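Local coordinates for protein ABC sugar (Ribose) transporter, periplasmic substrate-binding subunit (Rhodobacter sphaeroides, PDB 3L49) that probably binds a sugar in the periplasm as the soluble receptor of an ABC importer, belonging to the bacterial solute-binding protein 2 family, at residues K141-Q146 / G222-P227; T15-D20 / W199-I204; T49-I54 / L72-P77; K81-D84 / P88-T91. One frame throughout, in Å; residues are numbered along the deposited sequence.

How the contacts relate
The contacts are spread over the two lobes of a type I periplasmic binding protein. Contacts 3 and 4, in the lobe that opens the chain, share helix 72-84 and touch where Ile54 packs on Ile82; they pack helix 47-60 against helix 72-84 and the latter on strand 89-92. Contact 1 lies in the other lobe, and contact 2 spans the cleft. The centres of contacts 1 and 2 are about 11 Å apart, and Asp200 OD2 meets the backbone N of Ser226. Along the chain, contacts 3 and 4 follow each other between residues 20 and 199, while the segments of contacts 1 and 2 alternate. Contacts 1 and 2 border the bound unidentified ligand.

Contact 1 (K141-Q146 / G222-P227); sequences KIRYDQ and GVDGSP
Arg143 reaches out of helix 138-152 and lays its guanidinium over Val223, at the corner where the chain leaves strand 219-222. The methyl CG1 of Val223 sits beneath the middle of the flat group, 3.5 Å from its plane and closest to Arg143 CZ at 3.6 Å. The other methyl, Val223 CG2, approaches the aliphatic stem instead, 4.1 Å from Arg143 CD. With CG1 of Val223 anti to the backbone N (chi1 168°), this methyl is turned up toward the arginine. The stem of Arg143 is extended from CG to NE, which carries the guanidinium across from the helix to Val223. Asp224 adds an opposite charge at a distance: its OD1 is 4.4 Å from Arg143 NH2 and well out of the guanidinium plane, so no N-H points at it and any attraction is probably one of charge alone. The N-H groups look elsewhere, NE to OD1 of Asn107 and NH1 to an oxygen of the bound unidentified ligand, with a weak bond from NH1 to the carbonyl of Cys198. Cys198 is tied to Cys140 by a disulfide. Cut back to alanine, this position is likely to uncover Val223 CG1, leave Asn107 OD1 without this donor, remove the charge near Asp224 and take a hydrogen-bond donor from the ligand. A buried arginine held flat on an aliphatic side chain, one N-H turned to the ligand and an aspartate close by, is consistent with the sugar-binding cleft of type I periplasmic binding proteins.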
loop_
_atom_site.group_PDB
_atom_site.type_symbol
_atom_site.label_atom_id
_atom_site.label_comp_id
_atom_site.label_asym_id
_atom_site.label_seq_id
_atom_site.Cartn_x
_atom_site.Cartn_y
_atom_site.Cartn_z
ATOM N N LYS A 141 -1.496 -0.037 8.445
ATOM C CA LYS A 141 -2.029 -0.162 9.805
ATOM C C LYS A 141 -3.139 -1.206 9.824
ATOM O O LYS A 141 -3.161 -2.075 10.700
ATOM C CB LYS A 141 -2.560 1.199 10.277
ATOM C CG LYS A 141 -2.798 1.347 11.772
ATOM C CD LYS A 141 -4.264 1.217 12.139
ATOM C CE LYS A 141 -4.504 1.612 13.580
ATOM N NZ LYS A 141 -4.501 3.093 13.725
ATOM N N ILE A 142 -4.041 -1.122 8.841
ATOM C CA ILE A 142 -5.142 -2.070 8.700
ATOM C C ILE A 142 -4.604 -3.461 8.374
ATOM O O ILE A 142 -4.953 -4.436 9.045
ATOM C CB ILE A 142 -6.166 -1.626 7.624
ATOM C CG1 ILE A 142 -6.784 -0.263 7.982
ATOM C CG2 ILE A 142 -7.256 -2.687 7.456
ATOM C CD1 ILE A 142 -7.465 0.458 6.786
ATOM N N ARG A 143 -3.728 -3.544 7.368
ATOM C CA ARG A 143 -3.142 -4.821 6.949
ATOM C C ARG A 143 -2.403 -5.545 8.078
ATOM O O ARG A 143 -2.515 -6.759 8.216
ATOM C CB ARG A 143 -2.224 -4.626 5.746
ATOM C CG ARG A 143 -2.950 -4.417 4.428
ATOM C CD ARG A 143 -2.040 -3.701 3.455
ATOM N NE ARG A 143 -2.748 -3.102 2.327
ATOM C CZ ARG A 143 -2.181 -2.293 1.440
ATOM N NH1 ARG A 143 -0.898 -1.986 1.558
ATOM N NH2 ARG A 143 -2.890 -1.799 0.424
ATOM N N TYR A 144 -1.674 -4.792 8.895
ATOM C CA TYR A 144 -0.993 -5.359 10.055
ATOM C C TYR A 144 -1.963 -5.801 11.146
ATOM O O TYR A 144 -1.806 -6.894 11.696
ATOM C CB TYR A 144 0.033 -4.377 10.621
ATOM C CG TYR A 144 0.760 -4.897 11.838
ATOM C CD1 TYR A 144 1.855 -5.757 11.702
ATOM C CD2 TYR A 144 0.349 -4.541 13.128
ATOM C CE1 TYR A 144 2.523 -6.246 12.820
ATOM C CE2 TYR A 144 1.011 -5.018 14.249
ATOM C CZ TYR A 144 2.090 -5.871 14.084
ATOM O OH TYR A 144 2.742 -6.345 15.181
ATOM N N ASP A 145 -2.944 -4.952 11.463
ATOM C CA ASP A 145 -3.933 -5.256 12.509
ATOM C C ASP A 145 -4.717 -6.544 12.248
ATOM O O ASP A 145 -4.931 -7.344 13.169
ATOM C CB ASP A 145 -4.917 -4.098 12.702
ATOM C CG ASP A 145 -4.324 -2.940 13.502
ATOM O OD1 ASP A 145 -4.906 -1.833 13.458
ATOM O OD2 ASP A 145 -3.288 -3.123 14.173
ATOM N N GLN A 146 -5.126 -6.734 10.991
ATOM C CA GLN A 146 -5.901 -7.907 10.582
ATOM C C GLN A 146 -5.084 -9.174 10.677
ATOM O O GLN A 146 -5.600 -10.206 11.088
ATOM C CB GLN A 146 -6.450 -7.743 9.157
ATOM C CG GLN A 146 -7.436 -6.572 8.975
ATOM C CD GLN A 146 -8.796 -6.832 9.625
ATOM O OE1 GLN A 146 -8.988 -6.597 10.815
ATOM N NE2 GLN A 146 -9.738 -7.307 8.837
ATOM N N GLY A 222 2.710 -10.845 0.636
ATOM C CA GLY A 222 2.626 -9.388 0.575
ATOM C C GLY A 222 1.412 -8.922 -0.187
ATOM O O GLY A 222 0.567 -9.728 -0.572
ATOM N N VAL A 223 1.342 -7.614 -0.417
ATOM C CA VAL A 223 0.164 -6.965 -0.983
ATOM C C VAL A 223 0.602 -6.014 -2.084
ATOM O O VAL A 223 1.575 -5.299 -1.899
ATOM C CB VAL A 223 -0.576 -6.130 0.098
ATOM C CG1 VAL A 223 -1.636 -5.215 -0.533
ATOM C CG2 VAL A 223 -1.196 -7.017 1.183
ATOM N N ASP A 224 -0.090 -6.060 -3.227
ATOM C CA ASP A 224 -0.127 -5.010 -4.281
ATOM C C ASP A 224 -0.346 -5.603 -5.650
ATOM O O ASP A 224 -1.203 -5.141 -6.393
ATOM C CB ASP A 224 1.107 -4.095 -4.335
ATOM C CG ASP A 224 0.990 -2.901 -3.408
ATOM O OD1 ASP A 224 -0.055 -2.778 -2.738
ATOM O OD2 ASP A 224 1.951 -2.109 -3.335
ATOM N N GLY A 225 0.438 -6.620 -5.979
ATOM C CA GLY A 225 0.383 -7.225 -7.297
ATOM C C GLY A 225 1.386 -6.629 -8.271
ATOM O O GLY A 225 1.111 -6.547 -9.474
ATOM N N SER A 226 2.544 -6.214 -7.754
ATOM C CA SER A 226 3.657 -5.737 -8.588
ATOM C C SER A 226 4.138 -6.887 -9.471
ATOM O O SER A 226 4.339 -7.999 -8.967
ATOM C CB SER A 226 4.807 -5.197 -7.723
ATOM O OG SER A 226 5.583 -6.246 -7.165
ATOM N N PRO A 227 4.300 -6.627 -10.792
ATOM C CA PRO A 227 4.575 -7.653 -11.811
ATOM C C PRO A 227 5.662 -8.667 -11.447
ATOM O O PRO A 227 5.504 -9.851 -11.739
ATOM C CB PRO A 227 4.992 -6.825 -13.029
ATOM C CG PRO A 227 4.225 -5.568 -12.878
ATOM C CD PRO A 227 4.213 -5.284 -11.401
#

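Contact 2 (T15-D20 / W199-I204); sequences TDHDWD and WDVPMI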
loop_
_atom_site.group_PDB
_atom_site.type_symbol
_atom_site.label_atom_id
_atom_site.label_comp_id
_atom_site.label_asym_id
_atom_site.label_seq_id
_atom_site.Cartn_x
_atom_site.Cartn_y
_atom_site.Cartn_z
ATOM N N THR A 15 6.319 8.293 -6.727
ATOM C CA THR A 15 6.000 7.465 -7.893
ATOM C C THR A 15 7.158 6.486 -8.074
ATOM O O THR A 15 7.394 5.972 -9.172
ATOM C CB THR A 15 5.820 8.297 -9.195
ATOM O OG1 THR A 15 7.090 8.795 -9.635
ATOM C CG2 THR A 15 4.850 9.463 -8.997
ATOM N N ASP A 16 7.869 6.246 -6.971
ATOM C CA ASP A 16 9.109 5.469 -6.928
ATOM C C ASP A 16 8.941 4.022 -7.398
ATOM O O ASP A 16 9.854 3.461 -8.005
ATOM C CB ASP A 16 9.673 5.497 -5.497
ATOM C CG ASP A 16 11.154 5.156 -5.432
ATOM O OD1 ASP A 16 11.967 5.884 -6.048
ATOM O OD2 ASP A 16 11.505 4.174 -4.736
ATOM N N HIS A 17 7.768 3.447 -7.215
ATOM C CA HIS A 17 7.473 2.060 -7.521
ATOM C C HIS A 17 6.107 2.074 -8.128
ATOM O O HIS A 17 5.261 2.936 -8.045
ATOM C CB HIS A 17 7.497 1.108 -6.326
ATOM C CG HIS A 17 6.488 1.438 -5.274
ATOM N ND1 HIS A 17 5.284 0.777 -5.168
ATOM C CD2 HIS A 17 6.500 2.363 -4.284
ATOM C CE1 HIS A 17 4.600 1.276 -4.154
ATOM N NE2 HIS A 17 5.315 2.239 -3.602
ATOM N N ASP A 18 5.843 0.854 -8.563
ATOM C CA ASP A 18 4.843 0.543 -9.594
ATOM C C ASP A 18 3.395 0.903 -9.245
ATOM O O ASP A 18 2.677 1.424 -10.055
ATOM C CB ASP A 18 4.923 -0.938 -9.952
ATOM C CG ASP A 18 4.141 -1.288 -11.173
ATOM O OD1 ASP A 18 4.466 -0.771 -12.249
ATOM O OD2 ASP A 18 3.208 -2.094 -11.079
ATOM N N TRP A 19 2.977 0.571 -8.049
ATOM C CA TRP A 19 1.631 0.820 -7.629
ATOM C C TRP A 19 1.409 2.320 -7.596
ATOM O O TRP A 19 0.448 2.815 -8.131
ATOM C CB TRP A 19 1.355 0.174 -6.264
ATOM C CG TRP A 19 -0.073 0.145 -5.827
ATOM C CD1 TRP A 19 -0.923 -0.902 -5.871
ATOM C CD2 TRP A 19 -0.806 1.214 -5.252
ATOM N NE1 TRP A 19 -2.115 -0.557 -5.365
ATOM C CE2 TRP A 19 -2.073 0.739 -4.968
ATOM C CE3 TRP A 19 -0.501 2.522 -4.922
ATOM C CZ2 TRP A 19 -3.020 1.518 -4.418
ATOM C CZ3 TRP A 19 -1.433 3.280 -4.379
ATOM C CH2 TRP A 19 -2.686 2.792 -4.128
ATOM N N ASP A 20 2.336 3.031 -6.985
ATOM C CA ASP A 20 2.243 4.481 -6.845
ATOM C C ASP A 20 2.198 5.181 -8.190
ATOM O O ASP A 20 1.402 6.091 -8.379
ATOM C CB ASP A 20 3.425 5.013 -6.034
ATOM C CG ASP A 20 3.317 4.690 -4.558
ATOM O OD1 ASP A 20 2.581 3.748 -4.194
ATOM O OD2 ASP A 20 3.984 5.373 -3.758
ATOM N N TRP A 199 3.196 -4.681 2.039
ATOM C CA TRP A 199 3.342 -4.416 0.611
ATOM C C TRP A 199 4.370 -5.327 -0.061
ATOM O O TRP A 199 5.197 -5.943 0.610
ATOM C CB TRP A 199 3.593 -2.920 0.324
ATOM C CG TRP A 199 4.892 -2.354 0.841
ATOM C CD1 TRP A 199 5.407 -2.471 2.097
ATOM C CD2 TRP A 199 5.817 -1.549 0.106
ATOM N NE1 TRP A 199 6.604 -1.814 2.184
ATOM C CE2 TRP A 199 6.878 -1.230 0.979
ATOM C CE3 TRP A 199 5.853 -1.067 -1.205
ATOM C CZ2 TRP A 199 7.968 -0.457 0.580
ATOM C CZ3 TRP A 199 6.937 -0.293 -1.601
ATOM C CH2 TRP A 199 7.983 -0.007 -0.714
ATOM N N ASP A 200 4.273 -5.389 -1.389
ATOM C CA ASP A 200 4.998 -6.304 -2.294
ATOM C C ASP A 200 6.509 -6.212 -2.325
ATOM O O ASP A 200 7.206 -7.232 -2.331
ATOM C CB ASP A 200 4.577 -5.991 -3.732
ATOM C CG ASP A 200 3.662 -7.010 -4.299
ATOM O OD1 ASP A 200 3.628 -8.130 -3.761
ATOM O OD2 ASP A 200 2.987 -6.686 -5.292
ATOM N N VAL A 201 6.984 -4.973 -2.429
ATOM C CA VAL A 201 8.360 -4.661 -2.804
ATOM C C VAL A 201 9.433 -5.295 -1.888
ATOM O O VAL A 201 10.335 -5.950 -2.412
ATOM C CB VAL A 201 8.533 -3.128 -3.113
ATOM C CG1 VAL A 201 9.961 -2.763 -3.450
ATOM C CG2 VAL A 201 7.615 -2.722 -4.269
ATOM N N PRO A 202 9.306 -5.175 -0.540
ATOM C CA PRO A 202 10.278 -5.907 0.294
ATOM C C PRO A 202 10.229 -7.432 0.146
ATOM O O PRO A 202 11.247 -8.104 0.326
ATOM C CB PRO A 202 9.900 -5.505 1.732
ATOM C CG PRO A 202 8.508 -5.002 1.643
ATOM C CD PRO A 202 8.356 -4.403 0.288
ATOM N N MET A 203 9.062 -7.974 -0.193
ATOM C CA MET A 203 8.926 -9.417 -0.355
ATOM C C MET A 203 9.630 -9.931 -1.605
ATOM O O MET A 203 9.989 -11.105 -1.666
ATOM C CB MET A 203 7.453 -9.855 -0.282
ATOM C CG MET A 203 6.785 -9.642 1.082
ATOM S SD MET A 203 7.619 -10.468 2.458
ATOM C CE MET A 203 8.716 -9.209 3.093
ATOM N N ILE A 204 9.843 -9.046 -2.584
ATOM C CA ILE A 204 10.655 -9.367 -3.763
ATOM C C ILE A 204 12.088 -9.689 -3.329
ATOM O O ILE A 204 12.658 -10.692 -3.752
ATOM C CB ILE A 204 10.623 -8.238 -4.828
ATOM C CG1 ILE A 204 9.214 -8.089 -5.410
ATOM C CG2 ILE A 204 11.594 -8.537 -5.977
ATOM C CD1 ILE A 204 8.924 -6.708 -6.007
#
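His17 and Trp199 meet across the interlobe cleft of this type I periplasmic binding protein, as an edge-to-face aromatic pair. In the conformer described here, one of two deposited for His17, the six-membered ring of Trp199 turns its edge to the imidazole face. The planes are inclined at 55° and the centroids lie 5.0 Å apart. CZ3 of Trp199 does most of the touching, poised over the centre of the imidazole, and CE3 beside it comes within 4.0 Å of His17 CE1. The indole gets there with chi1 at 66°, its CG lodged between the backbone N and the carbonyl carbon of Trp199; NE1, at the other end of the ring system, donates to OD2 of Asp166. His17 occupies the N-cap position of helix 18-33, and its NE2 is hydrogen-bonded to the unidentified ligand. A serine in place of Trp199 would probably strip the imidazole of cover on this face, leave it freer to turn and take the indole N-H from Asp166 OD2. On the opposite face of the imidazole, offset toward the rim, lies Asp20 CB. Val201 adds a looser contact, its CG2 coming obliquely to within 4.3 Å of His17 ND1.

Contact 3 (T49-I54 / L72-P77); sequences TQVSQI and LDVLNP
Carrying Gln50 and Ile54 against Leu75, the segments of helices 47-60 and 72-84 run nearly parallel, crossing at -25° with their axes 10.4 Å apart at closest approach. They are neighbouring helices of the Rossmann-like alpha/beta lobe of a type I periplasmic binding protein, joined through strand 64-68. Leu75 gives up the most surface. Its CD1 meets two side chains of the facing helix: the bent stem of Gln50, 3.9 Å from CG, and the end of Ile54, 4.1 Å from CD1. The chains of Gln50 and Leu75 cross at about a right angle, and OE1 of the amide rests on both leucine methyls, 4.0 Å from CD2. Leu75 does not leave its backbone aimed at the other helix; the torsions, well off the staggered positions (chi1 -96°, chi2 18°), bring its end across. Gln50 starts with CG anti to the backbone N and then bends at chi2, which keeps CG and the amide together on the leucine. The polar end is held by the sheet below, NE2 donating to OG1 of Thr11. Farther along, Ile54 also leans on Ile82, a later residue of helix 72-84. At the more open margin of the interface two valines complete the packing, with Val51 CG2 4.4 Å from Val74 CG1.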
loop_
_atom_site.group_PDB
_atom_site.type_symbol
_atom_site.label_atom_id
_atom_site.label_comp_id
_atom_site.label_asym_id
_atom_site.label_seq_id
_atom_site.Cartn_x
_atom_site.Cartn_y
_atom_site.Cartn_z
ATOM N N THR A 49 8.961 17.847 1.519
ATOM C CA THR A 49 8.609 18.256 0.154
ATOM C C THR A 49 7.094 18.265 -0.016
ATOM O O THR A 49 6.529 19.265 -0.488
ATOM C CB THR A 49 9.256 17.347 -0.917
ATOM O OG1 THR A 49 10.676 17.389 -0.779
ATOM C CG2 THR A 49 8.888 17.806 -2.340
ATOM N N GLN A 50 6.450 17.168 0.404
ATOM C CA GLN A 50 4.988 17.027 0.318
ATOM C C GLN A 50 4.256 18.171 1.017
ATOM O O GLN A 50 3.316 18.742 0.455
ATOM C CB GLN A 50 4.513 15.674 0.868
ATOM C CG GLN A 50 2.983 15.531 0.862
ATOM C CD GLN A 50 2.500 14.121 0.613
ATOM O OE1 GLN A 50 2.942 13.178 1.269
ATOM N NE2 GLN A 50 1.572 13.973 -0.335
ATOM N N VAL A 51 4.706 18.477 2.238
ATOM C CA VAL A 51 4.240 19.619 3.026
ATOM C C VAL A 51 4.217 20.925 2.214
ATOM O O VAL A 51 3.176 21.583 2.121
ATOM C CB VAL A 51 5.097 19.791 4.305
ATOM C CG1 VAL A 51 4.759 21.095 5.020
ATOM C CG2 VAL A 51 4.896 18.616 5.240
ATOM N N SER A 52 5.347 21.274 1.602
ATOM C CA SER A 52 5.418 22.488 0.795
ATOM C C SER A 52 4.630 22.360 -0.510
ATOM O O SER A 52 4.095 23.349 -1.020
ATOM C CB SER A 52 6.870 22.875 0.517
ATOM O OG SER A 52 7.492 21.936 -0.338
ATOM N N GLN A 53 4.545 21.141 -1.039
ATOM C CA GLN A 53 3.709 20.880 -2.210
ATOM C C GLN A 53 2.224 21.079 -1.919
ATOM O O GLN A 53 1.476 21.537 -2.782
ATOM C CB GLN A 53 3.989 19.498 -2.770
ATOM C CG GLN A 53 5.136 19.501 -3.746
ATOM C CD GLN A 53 5.653 18.124 -4.045
ATOM O OE1 GLN A 53 5.299 17.158 -3.375
ATOM N NE2 GLN A 53 6.509 18.024 -5.053
ATOM N N ILE A 54 1.811 20.757 -0.695
ATOM C CA ILE A 54 0.473 21.093 -0.211
ATOM C C ILE A 54 0.278 22.627 -0.116
ATOM O O ILE A 54 -0.729 23.163 -0.612
ATOM C CB ILE A 54 0.163 20.367 1.135
ATOM C CG1 ILE A 54 -0.023 18.860 0.898
ATOM C CG2 ILE A 54 -1.073 20.949 1.808
ATOM C CD1 ILE A 54 0.026 18.008 2.158
ATOM N N LEU A 72 0.273 9.947 7.842
ATOM C CA LEU A 72 -0.902 10.704 8.284
ATOM C C LEU A 72 -0.557 11.731 9.363
ATOM O O LEU A 72 -1.017 12.875 9.303
ATOM C CB LEU A 72 -1.984 9.749 8.818
ATOM C CG LEU A 72 -3.478 9.954 8.510
ATOM C CD1 LEU A 72 -4.315 9.627 9.745
ATOM C CD2 LEU A 72 -3.824 11.352 7.994
ATOM N N ASP A 73 0.254 11.312 10.333
ATOM C CA ASP A 73 0.624 12.150 11.477
ATOM C C ASP A 73 1.336 13.430 11.053
ATOM O O ASP A 73 1.094 14.491 11.629
ATOM C CB ASP A 73 1.454 11.359 12.505
ATOM C CG ASP A 73 2.745 10.777 11.921
ATOM O OD1 ASP A 73 2.801 10.491 10.701
ATOM O OD2 ASP A 73 3.708 10.596 12.700
ATOM N N VAL A 74 2.182 13.322 10.028
ATOM C CA VAL A 74 2.873 14.469 9.455
ATOM C C VAL A 74 1.883 15.358 8.693
ATOM O O VAL A 74 1.897 16.588 8.835
ATOM C CB VAL A 74 4.039 14.033 8.518
ATOM C CG1 VAL A 74 4.882 15.240 8.103
ATOM C CG2 VAL A 74 4.925 12.988 9.196
ATOM N N LEU A 75 1.017 14.720 7.910
ATOM C CA LEU A 75 0.077 15.420 7.035
ATOM C C LEU A 75 -1.067 16.132 7.752
ATOM O O LEU A 75 -1.483 17.204 7.308
ATOM C CB LEU A 75 -0.481 14.458 5.979
ATOM C CG LEU A 75 0.136 14.361 4.574
ATOM C CD1 LEU A 75 1.550 14.945 4.452
ATOM C CD2 LEU A 75 0.097 12.912 4.109
ATOM N N ASN A 76 -1.557 15.548 8.848
ATOM C CA ASN A 76 -2.753 16.047 9.568
ATOM C C ASN A 76 -2.954 17.574 9.680
ATOM O O ASN A 76 -4.006 18.071 9.246
ATOM C CB ASN A 76 -2.915 15.374 10.942
ATOM C CG ASN A 76 -3.670 14.067 10.870
ATOM O OD1 ASN A 76 -4.638 13.929 10.116
ATOM N ND2 ASN A 76 -3.238 13.094 11.670
ATOM N N PRO A 77 -1.950 18.324 10.222
ATOM C CA PRO A 77 -2.155 19.782 10.328
ATOM C C PRO A 77 -2.266 20.485 8.976
ATOM O O PRO A 77 -2.885 21.542 8.886
ATOM C CB PRO A 77 -0.894 20.273 11.052
ATOM C CG PRO A 77 -0.290 19.055 11.673
ATOM C CD PRO A 77 -0.622 17.937 10.752
#

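Contact 4 (K81-D84 / P88-T91); sequences KIND and PLFT
In the beta-alpha-beta unit made of strand 64-68, helix 72-84 and strand 89-92, Ile82 near the end of the helix comes down on Leu89 at the start of the returning strand. The methyls lead: Ile82 CD1 is 4.3 Å from Leu89 CD1, and both side chains leave the backbone toward the interface. The backbones are 7.2 Å apart at this point, measured from Ile82 CA to Leu89 CA. Leu89 has its CG anti to the backbone N (chi1 179°), which runs the side chain forward along the strand, its CD1 turned to Ile82 CD1. The chain of Ile82 runs on through CG1 nearly extended, so CD1 is the foremost atom on its side. They meet where the crossover of the Rossmann-like lobe returns to its parallel sheet. Ile65 of strand 64-68 touches both residues, and Ile58 of helix 47-60 closes in on Ile82, so the pair is part of a largely aliphatic layer between helices and sheet. Asn83 borders this layer at its more open side. Its amide lies next to the leucine stem, ND2 4.3 Å from Leu89 CB, a van der Waals contact without a polar partner on the strand, while OD1 is hydrogen-bonded to ND1 of His98. Close by, the chain makes its turn, and Asn83 CA is 7.1 Å from Pro88 CA.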
loop_
_atom_site.group_PDB
_atom_site.type_symbol
_atom_site.label_atom_id
_atom_site.label_comp_id
_atom_site.label_asym_id
_atom_site.label_seq_id
_atom_site.Cartn_x
_atom_site.Cartn_y
_atom_site.Cartn_z
ATOM N N LYS A 81 -5.430 22.534 7.195
ATOM C CA LYS A 81 -5.315 23.817 6.492
ATOM C C LYS A 81 -5.951 23.833 5.092
ATOM O O LYS A 81 -6.406 24.893 4.643
ATOM C CB LYS A 81 -3.864 24.304 6.456
ATOM C CG LYS A 81 -3.425 25.009 7.742
ATOM C CD LYS A 81 -1.923 24.883 7.975
ATOM C CE LYS A 81 -1.532 25.352 9.376
ATOM N NZ LYS A 81 -0.312 24.651 9.894
ATOM N N ILE A 82 -5.994 22.677 4.416
ATOM C CA ILE A 82 -6.777 22.540 3.168
ATOM C C ILE A 82 -8.272 22.745 3.455
ATOM O O ILE A 82 -8.977 23.427 2.693
ATOM C CB ILE A 82 -6.545 21.181 2.445
ATOM C CG1 ILE A 82 -5.066 20.985 2.118
ATOM C CG2 ILE A 82 -7.360 21.102 1.137
ATOM C CD1 ILE A 82 -4.652 19.536 1.893
ATOM N N ASN A 83 -8.739 22.170 4.565
ATOM C CA ASN A 83 -10.119 22.354 5.018
ATOM C C ASN A 83 -10.374 23.813 5.393
ATOM O O ASN A 83 -11.436 24.359 5.073
ATOM C CB ASN A 83 -10.456 21.438 6.209
ATOM C CG ASN A 83 -10.314 19.948 5.887
ATOM O OD1 ASN A 83 -10.082 19.136 6.784
ATOM N ND2 ASN A 83 -10.466 19.584 4.618
ATOM N N ASP A 84 -9.385 24.431 6.051
ATOM C CA ASP A 84 -9.416 25.854 6.415
ATOM C C ASP A 84 -9.522 26.751 5.192
ATOM O O ASP A 84 -10.257 27.735 5.202
ATOM C CB ASP A 84 -8.170 26.247 7.223
ATOM C CG ASP A 84 -8.123 25.599 8.602
ATOM O OD1 ASP A 84 -7.116 25.807 9.322
ATOM O OD2 ASP A 84 -9.081 24.877 8.968
ATOM N N PRO A 88 -12.073 21.333 -1.318
ATOM C CA PRO A 88 -12.515 19.941 -1.197
ATOM C C PRO A 88 -11.349 18.953 -1.252
ATOM O O PRO A 88 -10.510 19.021 -2.155
ATOM C CB PRO A 88 -13.428 19.763 -2.409
ATOM C CG PRO A 88 -13.886 21.124 -2.743
ATOM C CD PRO A 88 -12.725 22.007 -2.456
ATOM N N LEU A 89 -11.291 18.059 -0.269
ATOM C CA LEU A 89 -10.193 17.105 -0.157
ATOM C C LEU A 89 -10.649 15.656 -0.389
ATOM O O LEU A 89 -11.628 15.186 0.184
ATOM C CB LEU A 89 -9.472 17.265 1.194
ATOM C CG LEU A 89 -8.294 16.356 1.569
ATOM C CD1 LEU A 89 -7.173 16.350 0.517
ATOM C CD2 LEU A 89 -7.750 16.739 2.938
ATOM N N PHE A 90 -9.918 14.973 -1.259
ATOM C CA PHE A 90 -10.166 13.586 -1.603
ATOM C C PHE A 90 -8.855 12.861 -1.401
ATOM O O PHE A 90 -7.789 13.447 -1.586
ATOM C CB PHE A 90 -10.619 13.486 -3.059
ATOM C CG PHE A 90 -11.976 14.063 -3.296
ATOM C CD1 PHE A 90 -13.100 13.246 -3.260
ATOM C CD2 PHE A 90 -12.145 15.426 -3.527
ATOM C CE1 PHE A 90 -14.372 13.768 -3.462
ATOM C CE2 PHE A 90 -13.419 15.959 -3.733
ATOM C CZ PHE A 90 -14.529 15.126 -3.695
ATOM N N THR A 91 -8.914 11.600 -0.994
ATOM C CA THR A 91 -7.688 10.822 -0.855
ATOM C C THR A 91 -7.721 9.526 -1.637
ATOM O O THR A 91 -8.792 8.970 -1.894
ATOM C CB THR A 91 -7.370 10.465 0.614
ATOM O OG1 THR A 91 -8.497 9.798 1.192
ATOM C CG2 THR A 91 -7.018 11.710 1.437
#